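Local atomic coordinates of metallopeptidase family protein (Thermus thermophilus, PDB entry 2EJQ), a protein that is of unknown function but belongs to a zincin-like metallopeptidase family and binds a metal ion, so it is probably a metal-dependent peptidase. Residues Ala5-Val17 / Trp85-Leu97. The protein carries 1 engineered substitution. Sequence-based numbering, arbitrary orientation.
Sequences AFVELVERLWEEV and WEAEVWETMLHEL. Engineered in segment 85-97: Met93 (natural residue Leu).
With CG anti to the backbone N (chi1 -178°), Phe6 lays its ring atoms CE1 and CD1 against helix 85-105, where CE1 meets Val89 CG2 at 3.5 Å and CD1 meets Trp85 CZ3 at 3.6 Å. The Phe6 and Trp85 rings meet at their rims with planes 70° apart, so there is no face stack. Leu13, its CG anti to the carbonyl carbon, is a knob among Glu86, Val89, Trp90 and Met93; its CD1 presses tightly on Val89 CG1 at 3.5 Å. Val89 in turn fits among Phe6, Leu9, Val10 and Leu13, giving reciprocal knobs-into-holes packing with the axes crossing at -56°. Helix 85-105 carries an HExxH sequence that includes His95 and Glu96, consistent with the metal-binding helix of zincins; helix 3-16 packs beside it, Val10 and Trp14 also resting on strands 27-31 and 67-71. Were Phe6 an alanine, a gap would probably open beside Val89 CG2 and Trp85 would lose one of its aromatic neighbours. Engineered Met93 sets SD obliquely to the Trp14 ring, 5.3 Å from the six-membered centroid, a Met-aromatic contact. At the exposed margin, Glu86 OE1 lies in plane at the Arg12 guanidinium edge, a salt bridge through NH2 whose hydrogen bond is weak, bent and of doubtful length.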
# COMPACT_ATOMS: atom_id res chain seq x y z
N ALA A 5 6.70 -14.35 -6.50
CA ALA A 5 5.57 -14.99 -5.86
C ALA A 5 4.80 -14.01 -4.99
O ALA A 5 3.57 -14.11 -4.86
CB ALA A 5 6.05 -16.18 -5.03
N PHE A 6 5.52 -13.06 -4.38
CA PHE A 6 4.91 -12.05 -3.53
C PHE A 6 4.01 -11.15 -4.38
O PHE A 6 2.87 -10.88 -4.02
CB PHE A 6 5.99 -11.21 -2.84
CG PHE A 6 5.43 -10.17 -1.89
CD1 PHE A 6 4.89 -10.55 -0.67
CD2 PHE A 6 5.44 -8.82 -2.23
CE1 PHE A 6 4.35 -9.60 0.20
CE2 PHE A 6 4.91 -7.86 -1.37
CZ PHE A 6 4.36 -8.26 -0.14
N VAL A 7 4.55 -10.69 -5.51
CA VAL A 7 3.81 -9.82 -6.43
C VAL A 7 2.52 -10.51 -6.86
O VAL A 7 1.45 -9.90 -6.87
CB VAL A 7 4.63 -9.50 -7.69
CG1 VAL A 7 3.76 -8.78 -8.71
CG2 VAL A 7 5.84 -8.63 -7.32
N GLU A 8 2.65 -11.79 -7.20
CA GLU A 8 1.53 -12.61 -7.64
C GLU A 8 0.47 -12.78 -6.55
O GLU A 8 -0.72 -12.84 -6.83
CB GLU A 8 2.08 -13.98 -8.07
CG GLU A 8 1.11 -14.87 -8.79
CD GLU A 8 1.79 -16.09 -9.37
OE1 GLU A 8 2.67 -15.91 -10.25
OE2 GLU A 8 1.46 -17.23 -8.96
N LEU A 9 0.91 -12.85 -5.29
CA LEU A 9 -0.02 -13.00 -4.18
C LEU A 9 -0.80 -11.70 -4.00
O LEU A 9 -2.01 -11.71 -3.77
CB LEU A 9 0.74 -13.33 -2.90
CG LEU A 9 -0.08 -13.36 -1.60
CD1 LEU A 9 -1.20 -14.39 -1.71
CD2 LEU A 9 0.85 -13.67 -0.44
N VAL A 10 -0.08 -10.58 -4.09
CA VAL A 10 -0.68 -9.27 -3.93
C VAL A 10 -1.78 -9.03 -4.97
O VAL A 10 -2.87 -8.58 -4.64
CB VAL A 10 0.39 -8.17 -4.08
CG1 VAL A 10 -0.27 -6.81 -4.20
CG2 VAL A 10 1.32 -8.20 -2.87
N GLU A 11 -1.49 -9.35 -6.22
CA GLU A 11 -2.44 -9.16 -7.30
C GLU A 11 -3.67 -10.07 -7.14
O GLU A 11 -4.80 -9.67 -7.45
CB GLU A 11 -1.78 -9.45 -8.64
CG GLU A 11 -0.52 -8.64 -8.90
CD GLU A 11 0.12 -8.94 -10.25
OE1 GLU A 11 0.26 -10.14 -10.58
OE2 GLU A 11 0.49 -7.99 -10.97
N ARG A 12 -3.42 -11.30 -6.68
CA ARG A 12 -4.49 -12.27 -6.52
C ARG A 12 -5.44 -11.80 -5.41
O ARG A 12 -6.66 -11.88 -5.56
CB ARG A 12 -3.87 -13.65 -6.21
CG ARG A 12 -4.85 -14.73 -5.76
CD ARG A 12 -4.20 -15.83 -5.01
NE ARG A 12 -4.80 -16.01 -3.70
CZ ARG A 12 -4.18 -16.54 -2.66
NH1 ARG A 12 -2.96 -16.95 -2.78
NH2 ARG A 12 -4.80 -16.64 -1.49
N LEU A 13 -4.88 -11.29 -4.31
CA LEU A 13 -5.70 -10.77 -3.21
C LEU A 13 -6.35 -9.44 -3.62
O LEU A 13 -7.52 -9.19 -3.31
CB LEU A 13 -4.83 -10.57 -1.96
CG LEU A 13 -4.24 -11.81 -1.28
CD1 LEU A 13 -3.35 -11.39 -0.12
CD2 LEU A 13 -5.36 -12.71 -0.78
N TRP A 14 -5.61 -8.61 -4.34
CA TRP A 14 -6.14 -7.32 -4.77
C TRP A 14 -7.38 -7.48 -5.64
O TRP A 14 -8.32 -6.69 -5.53
CB TRP A 14 -5.07 -6.52 -5.53
CG TRP A 14 -5.52 -5.13 -5.92
CD1 TRP A 14 -5.53 -4.60 -7.17
CD2 TRP A 14 -5.99 -4.09 -5.04
NE1 TRP A 14 -5.97 -3.30 -7.14
CE2 TRP A 14 -6.26 -2.96 -5.85
CE3 TRP A 14 -6.20 -4.00 -3.66
CZ2 TRP A 14 -6.74 -1.75 -5.32
CZ3 TRP A 14 -6.67 -2.79 -3.13
CH2 TRP A 14 -6.94 -1.69 -3.97
N GLU A 15 -7.38 -8.51 -6.49
CA GLU A 15 -8.53 -8.76 -7.35
C GLU A 15 -9.78 -9.20 -6.57
O GLU A 15 -10.88 -9.05 -7.07
CB GLU A 15 -8.21 -9.82 -8.41
CG GLU A 15 -7.48 -9.29 -9.65
CD GLU A 15 -8.28 -8.25 -10.42
OE1 GLU A 15 -9.52 -8.42 -10.56
OE2 GLU A 15 -7.67 -7.27 -10.91
N GLU A 16 -9.61 -9.74 -5.37
CA GLU A 16 -10.76 -10.16 -4.56
C GLU A 16 -11.48 -8.94 -4.03
O GLU A 16 -12.67 -9.00 -3.71
CB GLU A 16 -10.32 -11.00 -3.35
CG GLU A 16 -10.23 -12.49 -3.59
CD GLU A 16 -9.95 -13.27 -2.32
OE1 GLU A 16 -10.71 -13.11 -1.33
OE2 GLU A 16 -8.97 -14.05 -2.30
N VAL A 17 -10.76 -7.83 -3.95
CA VAL A 17 -11.30 -6.59 -3.44
C VAL A 17 -12.33 -5.96 -4.39
O VAL A 17 -12.03 -5.69 -5.56
CB VAL A 17 -10.17 -5.56 -3.19
CG1 VAL A 17 -10.74 -4.26 -2.65
CG2 VAL A 17 -9.15 -6.13 -2.20
N TRP A 85 1.87 -15.16 5.06
CA TRP A 85 1.99 -14.21 3.95
C TRP A 85 0.66 -13.64 3.49
O TRP A 85 0.52 -12.43 3.33
CB TRP A 85 2.70 -14.86 2.76
CG TRP A 85 4.19 -15.03 2.95
CD1 TRP A 85 4.84 -16.17 3.36
CD2 TRP A 85 5.20 -14.03 2.78
NE1 TRP A 85 6.20 -15.93 3.44
CE2 TRP A 85 6.44 -14.63 3.09
CE3 TRP A 85 5.17 -12.68 2.38
CZ2 TRP A 85 7.65 -13.92 3.03
CZ3 TRP A 85 6.38 -11.98 2.32
CH2 TRP A 85 7.60 -12.60 2.64
N GLU A 86 -0.30 -14.53 3.28
CA GLU A 86 -1.62 -14.13 2.82
C GLU A 86 -2.32 -13.22 3.83
O GLU A 86 -2.90 -12.20 3.45
CB GLU A 86 -2.48 -15.36 2.55
CG GLU A 86 -3.90 -15.01 2.14
CD GLU A 86 -4.81 -16.22 2.09
OE1 GLU A 86 -4.87 -16.87 1.03
OE2 GLU A 86 -5.46 -16.51 3.12
N ALA A 87 -2.27 -13.59 5.10
CA ALA A 87 -2.92 -12.81 6.13
C ALA A 87 -2.28 -11.43 6.25
O ALA A 87 -2.98 -10.43 6.41
CB ALA A 87 -2.85 -13.53 7.46
N GLU A 88 -0.95 -11.37 6.17
CA GLU A 88 -0.23 -10.10 6.28
C GLU A 88 -0.45 -9.15 5.09
O GLU A 88 -0.61 -7.96 5.27
CB GLU A 88 1.26 -10.38 6.47
CG GLU A 88 1.61 -11.17 7.74
CD GLU A 88 1.62 -10.31 8.99
OE1 GLU A 88 1.70 -9.07 8.87
OE2 GLU A 88 1.59 -10.87 10.11
N VAL A 89 -0.46 -9.69 3.87
CA VAL A 89 -0.69 -8.87 2.68
C VAL A 89 -2.14 -8.35 2.69
O VAL A 89 -2.41 -7.17 2.43
CB VAL A 89 -0.46 -9.69 1.39
CG1 VAL A 89 -0.94 -8.90 0.19
CG2 VAL A 89 1.01 -10.02 1.23
N TRP A 90 -3.07 -9.25 2.99
CA TRP A 90 -4.48 -8.91 3.04
C TRP A 90 -4.70 -7.69 3.93
O TRP A 90 -5.22 -6.67 3.49
CB TRP A 90 -5.26 -10.10 3.60
CG TRP A 90 -6.74 -9.86 3.73
CD1 TRP A 90 -7.44 -9.66 4.88
CD2 TRP A 90 -7.70 -9.91 2.67
NE1 TRP A 90 -8.79 -9.59 4.61
CE2 TRP A 90 -8.97 -9.73 3.26
CE3 TRP A 90 -7.61 -10.07 1.28
CZ2 TRP A 90 -10.15 -9.73 2.50
CZ3 TRP A 90 -8.77 -10.07 0.53
CH2 TRP A 90 -10.03 -9.90 1.15
N GLU A 91 -4.26 -7.81 5.17
CA GLU A 91 -4.38 -6.76 6.16
C GLU A 91 -3.72 -5.43 5.75
O GLU A 91 -4.31 -4.36 5.89
CB GLU A 91 -3.78 -7.27 7.48
CG GLU A 91 -3.90 -6.34 8.67
CD GLU A 91 -5.34 -5.94 8.96
OE1 GLU A 91 -6.22 -6.84 8.93
OE2 GLU A 91 -5.59 -4.73 9.21
N THR A 92 -2.50 -5.50 5.23
CA THR A 92 -1.78 -4.29 4.82
C THR A 92 -2.48 -3.57 3.66
O THR A 92 -2.66 -2.36 3.68
CB THR A 92 -0.35 -4.65 4.41
OG1 THR A 92 0.32 -5.26 5.53
CG2 THR A 92 0.41 -3.41 3.98
N MET A 93 -2.91 -4.31 2.65
CA MET A 93 -3.60 -3.70 1.53
C MET A 93 -4.90 -3.03 1.91
O MET A 93 -5.14 -1.88 1.57
CB MET A 93 -3.90 -4.76 0.49
CG MET A 93 -2.98 -4.69 -0.69
SD MET A 93 -3.24 -6.08 -1.77
CE MET A 93 -4.27 -7.11 -0.79
N LEU A 94 -5.74 -3.77 2.61
CA LEU A 94 -7.04 -3.26 3.01
C LEU A 94 -6.93 -2.10 3.99
O LEU A 94 -7.81 -1.25 4.03
CB LEU A 94 -7.89 -4.38 3.61
CG LEU A 94 -8.18 -5.48 2.60
CD1 LEU A 94 -9.09 -6.51 3.25
CD2 LEU A 94 -8.83 -4.91 1.36
N HIS A 95 -5.86 -2.07 4.77
CA HIS A 95 -5.66 -0.98 5.71
C HIS A 95 -5.35 0.30 4.92
O HIS A 95 -5.86 1.37 5.23
CB HIS A 95 -4.52 -1.29 6.68
CG HIS A 95 -4.33 -0.25 7.74
ND1 HIS A 95 -5.34 0.12 8.60
CD2 HIS A 95 -3.26 0.52 8.05
CE1 HIS A 95 -4.90 1.07 9.41
NE2 HIS A 95 -3.65 1.34 9.09
N GLU A 96 -4.50 0.18 3.89
CA GLU A 96 -4.18 1.36 3.08
C GLU A 96 -5.38 1.74 2.23
O GLU A 96 -5.59 2.91 1.93
CB GLU A 96 -2.96 1.11 2.20
CG GLU A 96 -1.67 0.82 2.95
CD GLU A 96 -1.42 1.77 4.10
OE1 GLU A 96 -1.77 2.96 3.98
OE2 GLU A 96 -0.86 1.34 5.12
N LEU A 97 -6.18 0.75 1.82
CA LEU A 97 -7.36 1.05 1.03
C LEU A 97 -8.29 1.89 1.91
O LEU A 97 -9.01 2.76 1.42
CB LEU A 97 -8.03 -0.25 0.56
CG LEU A 97 -9.34 -0.10 -0.23
CD1 LEU A 97 -9.12 0.88 -1.36
CD2 LEU A 97 -9.81 -1.46 -0.76